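Local coordinates for protein thiosulfate sulfurtransferase TUM1 (Saccharomyces cerevisiae, PDB 3UTN) that transfers sulfur from NFS1 to UBA4 in the pathway for 2-thiolation of the wobble uridine of tRNAs, acting as a two-domain rhodanese-type sulfurtransferase, at residues K33-V36 with K37-S41; T53-L56 with P57-L61; P128-A131 with W132-V136; S228-I231 with P232-P236. One frame throughout, in Å; residues are numbered along the deposited sequence.

Interaction 1: K33-V36 with K37-S41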
loop_
_atom_site.group_PDB
_atom_site.type_symbol
_atom_site.label_atom_id
_atom_site.label_comp_id
_atom_site.label_asym_id
_atom_site.label_seq_id
_atom_site.Cartn_x
_atom_site.Cartn_y
_atom_site.Cartn_z
ATOM N N LYS A 33 -9.790 8.539 15.697
ATOM C CA LYS A 33 -10.804 9.480 16.171
ATOM C C LYS A 33 -11.691 9.958 15.040
ATOM O O LYS A 33 -12.907 9.982 15.185
ATOM C CB LYS A 33 -10.208 10.661 16.945
ATOM C CG LYS A 33 -9.427 11.678 16.130
ATOM C CD LYS A 33 -8.907 12.802 17.023
ATOM C CE LYS A 33 -8.473 12.271 18.382
ATOM N NZ LYS A 33 -7.595 13.213 19.133
ATOM N N ALA A 34 -11.080 10.314 13.915
ATOM C CA ALA A 34 -11.835 10.751 12.755
ATOM C C ALA A 34 -12.686 9.593 12.279
ATOM O O ALA A 34 -13.816 9.781 11.856
ATOM C CB ALA A 34 -10.909 11.224 11.658
ATOM N N PHE A 35 -12.142 8.388 12.376
ATOM C CA PHE A 35 -12.893 7.216 11.991
ATOM C C PHE A 35 -14.143 7.022 12.834
ATOM O O PHE A 35 -15.216 6.825 12.290
ATOM C CB PHE A 35 -12.036 5.961 12.026
ATOM C CG PHE A 35 -12.831 4.706 11.897
ATOM C CD1 PHE A 35 -13.352 4.322 10.667
ATOM C CD2 PHE A 35 -13.110 3.935 13.013
ATOM C CE1 PHE A 35 -14.097 3.165 10.547
ATOM C CE2 PHE A 35 -13.858 2.779 12.899
ATOM C CZ PHE A 35 -14.350 2.395 11.662
ATOM N N VAL A 36 -14.018 7.059 14.154
ATOM C CA VAL A 36 -15.206 6.848 14.977
ATOM C C VAL A 36 -16.166 8.008 14.787
ATOM O O VAL A 36 -17.381 7.816 14.769
ATOM C CB VAL A 36 -14.899 6.598 16.466
ATOM C CG1 VAL A 36 -14.132 5.297 16.621
ATOM C CG2 VAL A 36 -14.139 7.758 17.085
ATOM N N LYS A 37 -15.608 9.202 14.604
ATOM C CA LYS A 37 -16.417 10.367 14.289
ATOM C C LYS A 37 -17.171 10.079 13.000
ATOM O O LYS A 37 -18.379 10.251 12.927
ATOM C CB LYS A 37 -15.554 11.614 14.136
ATOM C CG LYS A 37 -16.378 12.868 13.925
ATOM C CD LYS A 37 -15.518 14.073 13.610
ATOM C CE LYS A 37 -16.419 15.272 13.390
ATOM N NZ LYS A 37 -15.642 16.533 13.437
ATOM N N LEU A 38 -16.439 9.614 11.997
ATOM C CA LEU A 38 -17.035 9.257 10.721
ATOM C C LEU A 38 -18.136 8.231 10.936
ATOM O O LEU A 38 -19.266 8.431 10.496
ATOM C CB LEU A 38 -15.975 8.723 9.764
ATOM C CG LEU A 38 -16.435 8.212 8.401
ATOM C CD1 LEU A 38 -16.892 9.352 7.508
ATOM C CD2 LEU A 38 -15.292 7.446 7.764
ATOM N N VAL A 39 -17.814 7.152 11.638
ATOM C CA VAL A 39 -18.787 6.104 11.903
ATOM C C VAL A 39 -19.996 6.670 12.628
ATOM O O VAL A 39 -21.125 6.442 12.224
ATOM C CB VAL A 39 -18.181 4.936 12.704
ATOM C CG1 VAL A 39 -19.253 3.918 13.062
ATOM C CG2 VAL A 39 -17.085 4.269 11.899
ATOM N N ALA A 40 -19.743 7.431 13.685
ATOM C CA ALA A 40 -20.815 7.965 14.502
ATOM C C ALA A 40 -21.680 8.927 13.712
ATOM O O ALA A 40 -22.890 8.961 13.888
ATOM C CB ALA A 40 -20.243 8.652 15.723
ATOM N N SER A 41 -21.050 9.703 12.839
ATOM C CA SER A 41 -21.745 10.757 12.118
ATOM C C SER A 41 -22.414 10.235 10.864
ATOM O O SER A 41 -23.304 10.882 10.315
ATOM C CB SER A 41 -20.776 11.874 11.761
ATOM O OG SER A 41 -20.074 12.290 12.915
#
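Phe35 and Val39 meet one turn apart on helix 32-41, joined through backbone and side chain alike. Four consecutive i to i+4 hydrogen bonds satisfy the carbonyls of residues 33-36: Lys37 N gives to Lys33 O at 2.9 Å, Leu38 N to Ala34 O, Val39 N to Phe35 O at 2.7 Å and Ala40 N to Val36 O. The Val39 bond is the straightest of the four, with an N-H...O angle of 169°. At the last turn Lys37 O takes two donors from a single residue. Ser41 N reaches it at 2.7 Å, and Ser41 OG folds back to the same oxygen, also at 2.7 Å, approaching from above the carbonyl plane, so the hydroxyl is satisfied by its own helix. Near the other end, Ala34 N is bonded to Ser31 OG, just ahead of helix 32-41.

The side chains make a CH-pi contact: Val39 CG2 stands over one face of the Phe35 ring, 3.6 Å from its centroid and displaced toward the CZ side of the rim. Phe35 has CG anti to the backbone N (chi1 169°), which stands the ring out from the helix, where Val39 CG2 can lie over its face. Lys37 runs out fully extended, away from this apolar patch.

Helix 32-41 lies at the surface of a rhodanese alpha/beta domain and turns its apolar side to the parallel sheet: Phe35 touches Ile30, Pro49 and Val117, Leu38 packs on Ile30 and Ile115, and Val39 reaches Ile47, while Val36 touches the loop residues Tyr156 and Pro157.

Interaction 2: T53-L56 with P57-L61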
loop_
_atom_site.group_PDB
_atom_site.type_symbol
_atom_site.label_atom_id
_atom_site.label_comp_id
_atom_site.label_asym_id
_atom_site.label_seq_id
_atom_site.Cartn_x
_atom_site.Cartn_y
_atom_site.Cartn_z
ATOM N N THR A 53 -5.008 -6.776 6.606
ATOM C CA THR A 53 -3.859 -7.342 7.263
ATOM C C THR A 53 -3.270 -8.405 6.385
ATOM O O THR A 53 -3.957 -9.281 5.863
ATOM C CB THR A 53 -4.195 -7.918 8.632
ATOM O OG1 THR A 53 -4.592 -6.849 9.485
ATOM C CG2 THR A 53 -2.985 -8.584 9.232
ATOM N N TRP A 54 -1.980 -8.269 6.191
ATOM C CA TRP A 54 -1.242 -9.223 5.444
ATOM C C TRP A 54 0.080 -9.244 6.119
ATOM O O TRP A 54 0.609 -8.205 6.497
ATOM C CB TRP A 54 -1.135 -8.771 4.006
ATOM C CG TRP A 54 -0.293 -9.691 3.187
ATOM C CD1 TRP A 54 -0.707 -10.788 2.446
ATOM C CD2 TRP A 54 1.151 -9.632 3.020
ATOM N NE1 TRP A 54 0.360 -11.391 1.841
ATOM C CE2 TRP A 54 1.505 -10.748 2.146
ATOM C CE3 TRP A 54 2.155 -8.790 3.486
ATOM C CZ2 TRP A 54 2.814 -10.997 1.768
ATOM C CZ3 TRP A 54 3.469 -9.050 3.096
ATOM C CH2 TRP A 54 3.789 -10.126 2.254
ATOM N N TYR A 55 0.612 -10.441 6.291
ATOM C CA TYR A 55 1.832 -10.614 7.033
ATOM C C TYR A 55 2.904 -11.156 6.135
ATOM O O TYR A 55 2.614 -11.872 5.191
ATOM C CB TYR A 55 1.600 -11.603 8.155
ATOM C CG TYR A 55 0.622 -11.128 9.184
ATOM C CD1 TYR A 55 0.790 -9.898 9.811
ATOM C CD2 TYR A 55 -0.448 -11.921 9.560
ATOM C CE1 TYR A 55 -0.094 -9.467 10.780
ATOM C CE2 TYR A 55 -1.336 -11.502 10.529
ATOM C CZ TYR A 55 -1.149 -10.277 11.134
ATOM O OH TYR A 55 -2.024 -9.854 12.083
ATOM N N LEU A 56 4.145 -10.797 6.430
ATOM C CA LEU A 56 5.259 -11.497 5.834
ATOM C C LEU A 56 5.157 -12.917 6.335
ATOM O O LEU A 56 5.013 -13.128 7.538
ATOM C CB LEU A 56 6.579 -10.877 6.270
ATOM C CG LEU A 56 6.874 -9.480 5.740
ATOM C CD1 LEU A 56 8.257 -9.049 6.201
ATOM C CD2 LEU A 56 6.776 -9.448 4.222
ATOM N N PRO A 57 5.177 -13.896 5.415
ATOM C CA PRO A 57 5.168 -15.299 5.815
ATOM C C PRO A 57 6.220 -15.597 6.871
ATOM O O PRO A 57 5.995 -16.444 7.731
ATOM C CB PRO A 57 5.482 -16.026 4.513
ATOM C CG PRO A 57 4.847 -15.162 3.478
ATOM C CD PRO A 57 5.058 -13.748 3.951
ATOM N N SER A 58 7.344 -14.882 6.823
ATOM C CA SER A 58 8.394 -15.023 7.831
ATOM C C SER A 58 7.866 -14.815 9.251
ATOM O O SER A 58 8.400 -15.378 10.201
ATOM C CB SER A 58 9.544 -14.049 7.555
ATOM O OG SER A 58 9.094 -12.704 7.603
ATOM N N TRP A 59 6.815 -14.013 9.394
ATOM C CA TRP A 59 6.256 -13.730 10.714
ATOM C C TRP A 59 5.465 -14.859 11.297
ATOM O O TRP A 59 5.146 -14.836 12.486
ATOM C CB TRP A 59 5.393 -12.479 10.684
ATOM C CG TRP A 59 6.139 -11.240 10.273
ATOM C CD1 TRP A 59 7.512 -11.011 10.332
ATOM C CD2 TRP A 59 5.566 -10.001 9.748
ATOM N NE1 TRP A 59 7.815 -9.756 9.876
ATOM C CE2 TRP A 59 6.694 -9.095 9.513
ATOM C CE3 TRP A 59 4.281 -9.565 9.458
ATOM C CZ2 TRP A 59 6.516 -7.816 9.007
ATOM C CZ3 TRP A 59 4.116 -8.276 8.944
ATOM C CH2 TRP A 59 5.204 -7.424 8.727
ATOM N N LYS A 60 5.131 -15.844 10.466
ATOM C CA LYS A 60 4.322 -16.993 10.879
ATOM C C LYS A 60 3.051 -16.535 11.557
ATOM O O LYS A 60 2.637 -17.062 12.589
ATOM C CB LYS A 60 5.102 -17.922 11.803
ATOM C CG LYS A 60 6.265 -18.616 11.129
ATOM C CD LYS A 60 6.785 -19.753 11.986
ATOM C CE LYS A 60 7.293 -19.234 13.317
ATOM N NZ LYS A 60 8.106 -20.279 13.980
ATOM N N LEU A 61 2.444 -15.520 10.975
ATOM C CA LEU A 61 1.174 -15.058 11.453
ATOM C C LEU A 61 0.155 -15.424 10.396
ATOM O O LEU A 61 0.502 -15.759 9.264
ATOM C CB LEU A 61 1.215 -13.561 11.722
ATOM C CG LEU A 61 2.201 -13.066 12.783
ATOM C CD1 LEU A 61 2.082 -11.560 12.924
ATOM C CD2 LEU A 61 1.964 -13.739 14.128
HETATM O O HOH W 1 3.013 -14.658 8.512
#
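Leu56 lies over one face of the Trp59 indole, its CB 3.7 Å from the centroid of the five-membered ring and 13° off the normal. Farther along the same side chain, Leu56 CD1 comes to 3.5 Å from Trp59 CZ2, so the leucine runs from the five-membered ring to the CE2-CZ2 side of the six-membered ring. At the edge of the indole, near its plane, sits Tyr55, whose CD1 is 3.5 Å from Trp59 CE3; the two aromatic side chains cross at about a right angle. Leu61 lies over one face of the phenol, its CD1 3.7 Å from Tyr55 CE1, and the methyl CG2 of Thr53 lies over the opposite face. Trp54 CZ2 is 4.2 Å from Pro57 CD.

The backbone that brings these groups together is a short 3-10 turn, 57-59, in the loop between strand 47-51 and helix 63-69 of the first rhodanese domain. Leu56 O receives Trp59 N at 2.7 Å, from above the carbonyl plane, and Lys60 N bonds to Pro57 O at 2.9 Å. A water also donates to Leu56 O and accepts from Leu61 N, at 2.7 Å each, bridging the start of the turn to the residue that packs on Tyr55. Trp59 CG is anti to its carbonyl carbon (chi1 -60°), which swings the indole back over Leu56.

Farther out, Asp66 holds the phenol hydroxyl by a hydrogen bond to Tyr55 OH, and Asn63 ND2 bonds Thr53 O. Phe125 meets the Trp59 ring with planes at about 40°, and His93 packs edge-to-face with Trp54.

Interaction 3: P128-A131 with W132-V136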
loop_
_atom_site.group_PDB
_atom_site.type_symbol
_atom_site.label_atom_id
_atom_site.label_comp_id
_atom_site.label_asym_id
_atom_site.label_seq_id
_atom_site.Cartn_x
_atom_site.Cartn_y
_atom_site.Cartn_z
ATOM N N PRO A 128 -2.177 0.240 3.266
ATOM C CA PRO A 128 -2.086 1.264 2.236
ATOM C C PRO A 128 -2.276 0.647 0.867
ATOM O O PRO A 128 -3.024 1.177 0.059
ATOM C CB PRO A 128 -0.663 1.802 2.396
ATOM C CG PRO A 128 -0.308 1.494 3.808
ATOM C CD PRO A 128 -0.922 0.152 4.033
ATOM N N ARG A 129 -1.609 -0.478 0.628
ATOM C CA ARG A 129 -1.770 -1.219 -0.605
ATOM C C ARG A 129 -3.242 -1.459 -0.863
ATOM O O ARG A 129 -3.734 -1.250 -1.966
ATOM C CB ARG A 129 -1.061 -2.563 -0.503
ATOM C CG ARG A 129 -1.381 -3.492 -1.649
ATOM C CD ARG A 129 -0.588 -3.069 -2.863
ATOM N NE ARG A 129 -1.007 -3.784 -4.050
ATOM C CZ ARG A 129 -0.304 -3.820 -5.171
ATOM N NH1 ARG A 129 0.857 -3.194 -5.240
ATOM N NH2 ARG A 129 -0.759 -4.491 -6.217
ATOM N N CYS A 130 -3.934 -1.907 0.174
ATOM C CA CYS A 130 -5.339 -2.199 0.071
ATOM C C CYS A 130 -6.173 -0.947 -0.165
ATOM O O CYS A 130 -6.992 -0.914 -1.077
ATOM C CB CYS A 130 -5.816 -2.894 1.324
ATOM S SG CYS A 130 -7.601 -3.006 1.334
ATOM N N ALA A 131 -5.973 0.074 0.663
ATOM C CA ALA A 131 -6.703 1.329 0.507
ATOM C C ALA A 131 -6.476 1.836 -0.902
ATOM O O ALA A 131 -7.399 2.242 -1.604
ATOM C CB ALA A 131 -6.228 2.354 1.519
ATOM N N TRP A 132 -5.225 1.769 -1.316
ATOM C CA TRP A 132 -4.841 2.215 -2.620
ATOM C C TRP A 132 -5.494 1.392 -3.688
ATOM O O TRP A 132 -6.022 1.940 -4.635
ATOM C CB TRP A 132 -3.349 2.160 -2.705
ATOM C CG TRP A 132 -2.798 2.383 -4.059
ATOM C CD1 TRP A 132 -2.638 3.588 -4.729
ATOM C CD2 TRP A 132 -2.268 1.371 -4.946
ATOM N NE1 TRP A 132 -2.064 3.384 -5.948
ATOM C CE2 TRP A 132 -1.816 2.076 -6.142
ATOM C CE3 TRP A 132 -2.139 -0.004 -4.881
ATOM C CZ2 TRP A 132 -1.259 1.412 -7.209
ATOM C CZ3 TRP A 132 -1.567 -0.663 -5.965
ATOM C CH2 TRP A 132 -1.147 0.030 -7.102
ATOM N N THR A 133 -5.487 0.075 -3.521
ATOM C CA THR A 133 -6.155 -0.824 -4.461
ATOM C C THR A 133 -7.631 -0.476 -4.596
ATOM O O THR A 133 -8.149 -0.345 -5.703
ATOM C CB THR A 133 -6.007 -2.285 -4.025
ATOM O OG1 THR A 133 -4.618 -2.601 -3.971
ATOM C CG2 THR A 133 -6.709 -3.224 -5.008
ATOM N N LEU A 134 -8.299 -0.329 -3.460
ATOM C CA LEU A 134 -9.687 0.095 -3.437
ATOM C C LEU A 134 -9.855 1.402 -4.179
ATOM O O LEU A 134 -10.712 1.522 -5.044
ATOM C CB LEU A 134 -10.165 0.250 -2.000
ATOM C CG LEU A 134 -10.182 -1.059 -1.221
ATOM C CD1 LEU A 134 -10.430 -0.755 0.240
ATOM C CD2 LEU A 134 -11.239 -2.000 -1.776
ATOM N N GLY A 135 -9.012 2.369 -3.837
ATOM C CA GLY A 135 -9.016 3.669 -4.487
ATOM C C GLY A 135 -8.718 3.556 -5.963
ATOM O O GLY A 135 -9.430 4.125 -6.781
ATOM N N VAL A 136 -7.672 2.810 -6.313
ATOM C CA VAL A 136 -7.293 2.667 -7.713
ATOM C C VAL A 136 -8.440 2.049 -8.482
ATOM O O VAL A 136 -8.733 2.452 -9.597
ATOM C CB VAL A 136 -6.016 1.837 -7.902
ATOM C CG1 VAL A 136 -5.789 1.516 -9.372
ATOM C CG2 VAL A 136 -4.825 2.597 -7.361
#
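The CZ3 corner of the Trp132 indole meets the face of the Arg129 guanidinium: Trp132 CZ3 stands 3.5 Å from Arg129 CZ, over the centre of the group, with the two planes 62° apart. Arg129 gets there through a bend at chi2 (78°) that turns its chain along the helix toward the tryptophan. Arg129 O is held by two donors, Thr133 N at 2.7 Å and Thr133 OG1 at 2.6 Å, arriving from opposite faces of the carbonyl plane. Leu134 N to Cys130 O, nearly straight at 178°, continues the helical bonding. The other flank has a single apolar side-chain contact across the segments, Cys130 SG to Leu134 CD1 at 3.8 Å. Neither flank is a solvent side, as every residue in the contact is buried. Polar ends are met by other parts of the chain: Arg129 NH1 forms a salt bridge with Asp307, and Trp132 NE1 bonds Glu184. A methionine at Arg129 would probably leave Asp307 without its charged mate and the end of the Trp132 ring without its flat polar cover. Helix 127-136 is the crossover of the beta-alpha-beta unit formed with strands 115-119 and 141-145; Ala131 and Leu134 pack on Val118 and Val142 of those strands, whereas Pro128 and Trp132 touch Val289 on helix 286-297, placing the helix between the sheet and that helix.

Interaction 4: S228-I231 with P232-P236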
loop_
_atom_site.group_PDB
_atom_site.type_symbol
_atom_site.label_atom_id
_atom_site.label_comp_id
_atom_site.label_asym_id
_atom_site.label_seq_id
_atom_site.Cartn_x
_atom_site.Cartn_y
_atom_site.Cartn_z
ATOM N N SER A 228 18.955 -8.683 -4.708
ATOM C CA SER A 228 18.584 -7.351 -4.293
ATOM C C SER A 228 19.299 -6.332 -5.171
ATOM O O SER A 228 19.790 -6.657 -6.252
ATOM C CB SER A 228 18.906 -7.142 -2.819
ATOM O OG SER A 228 20.273 -7.389 -2.563
ATOM N N GLY A 229 19.362 -5.097 -4.703
ATOM C CA GLY A 229 19.844 -4.020 -5.535
ATOM C C GLY A 229 18.633 -3.210 -5.901
ATOM O O GLY A 229 17.555 -3.399 -5.341
ATOM N N HIS A 230 18.786 -2.311 -6.853
ATOM C CA HIS A 230 17.684 -1.439 -7.163
ATOM C C HIS A 230 17.611 -1.112 -8.601
ATOM O O HIS A 230 18.528 -1.398 -9.379
ATOM C CB HIS A 230 17.773 -0.170 -6.352
ATOM C CG HIS A 230 19.021 0.612 -6.603
ATOM N ND1 HIS A 230 20.164 0.372 -5.944
ATOM C CD2 HIS A 230 19.280 1.661 -7.475
ATOM C CE1 HIS A 230 21.107 1.221 -6.371
ATOM N NE2 HIS A 230 20.559 2.018 -7.299
ATOM N N ILE A 231 16.486 -0.518 -8.960
ATOM C CA ILE A 231 16.266 -0.083 -10.305
ATOM C C ILE A 231 17.089 1.179 -10.450
ATOM O O ILE A 231 16.973 2.088 -9.632
ATOM C CB ILE A 231 14.789 0.203 -10.558
ATOM C CG1 ILE A 231 13.951 -1.035 -10.229
ATOM C CG2 ILE A 231 14.574 0.626 -11.997
ATOM C CD1 ILE A 231 12.476 -0.754 -10.137
ATOM N N PRO A 232 17.962 1.217 -11.461
ATOM C CA PRO A 232 18.737 2.418 -11.690
ATOM C C PRO A 232 17.799 3.609 -11.795
ATOM O O PRO A 232 16.776 3.541 -12.481
ATOM C CB PRO A 232 19.416 2.132 -13.029
ATOM C CG PRO A 232 19.563 0.646 -13.034
ATOM C CD PRO A 232 18.268 0.172 -12.451
ATOM N N GLY A 233 18.127 4.669 -11.072
ATOM C CA GLY A 233 17.329 5.873 -11.088
ATOM C C GLY A 233 16.388 5.951 -9.909
ATOM O O GLY A 233 15.817 6.999 -9.641
ATOM N N THR A 234 16.220 4.838 -9.204
ATOM C CA THR A 234 15.413 4.846 -8.004
ATOM C C THR A 234 16.267 5.244 -6.822
ATOM O O THR A 234 17.495 5.294 -6.896
ATOM C CB THR A 234 14.755 3.487 -7.701
ATOM O OG1 THR A 234 15.771 2.492 -7.552
ATOM C CG2 THR A 234 13.787 3.094 -8.811
ATOM N N GLN A 235 15.595 5.529 -5.724
ATOM C CA GLN A 235 16.256 5.941 -4.516
ATOM C C GLN A 235 15.648 5.147 -3.395
ATOM O O GLN A 235 14.477 4.771 -3.474
ATOM C CB GLN A 235 16.016 7.414 -4.276
ATOM C CG GLN A 235 16.494 8.308 -5.394
ATOM C CD GLN A 235 16.062 9.723 -5.147
ATOM O OE1 GLN A 235 16.636 10.399 -4.314
ATOM N NE2 GLN A 235 15.026 10.166 -5.843
ATOM N N PRO A 236 16.439 4.873 -2.350
ATOM C CA PRO A 236 15.869 4.110 -1.267
ATOM C C PRO A 236 14.982 5.002 -0.424
ATOM O O PRO A 236 15.406 6.060 0.043
ATOM C CB PRO A 236 17.092 3.670 -0.474
ATOM C CG PRO A 236 18.078 4.767 -0.687
ATOM C CD PRO A 236 17.825 5.297 -2.066
HETATM O O HOH W 2 14.609 0.164 -7.107
#
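Thr234 folds back on Ile231 across a type II beta turn whose inner corners are Pro232 and Gly233. Backbone and side-chain hydrogen bonds converge on one acceptor. Thr234 N gives to Ile231 O at 2.9 Å, closing the turn with an N-H...O angle of 158°, and Thr234 OG1 donates to the same oxygen over a modelled distance so short that its exact length is doubtful. The hydroxyl is placed for this by a chi1 of 59°, which sets it between its own backbone N and carbonyl carbon. Gly233 has a positive phi (98°), where a CB would collide with the carbonyl oxygen of Pro232, so glycine suits this corner.

A water forms a second bridge: it accepts from Ile231 N at 2.7 Å and donates to Thr234 OG1 at 2.6 Å. A valine in place of Thr234 would probably leave the bridging water without its acceptor, and so Ile231 N less firmly tied to the strand.

Among apolar contacts, Thr234 CG2 lies 3.5 Å from Ile231 CB, and Ile231 CG2 rests 3.7 Å from Pro232 CD.

His230 makes a van der Waals approach, its CB 3.5 Å from the hydroxyl oxygen Thr234 OG1, and the two side chains run past each other in opposite directions. The imidazole is held elsewhere, by Asp327 O at NE2 and Phe215 O at ND1, and stacks on the Phe215 ring.

The turn leads into strand 234-236, the outermost strand of the second parallel sheet beside strand 205-208; Ile231 packs on helices 188-196 and 309-317, and Thr234 touches Phe215 of helix 212-216.

Overall arrangement
Interactions 1, 2 and 3 follow one another along the N-terminal half of the chain, and interaction 4 belongs to the second rhodanese domain, the one with the catalytic cysteine. No two touch. Interactions 2 and 3 come nearest, about 7 Å between closest atoms, whereas interactions 1 and 4 lie on opposite sides of the chain's centre, their own centres about 40 Å apart. Three of them have a side chain within about 9 Å of that of the persulfide-forming Cys282: Arg129 in interaction 3 at about 7 Å, and Trp54 in interaction 2 and Ile231 in interaction 4 at about 9 Å each. The first domain thus contributes neighbours to the active-site region of the second.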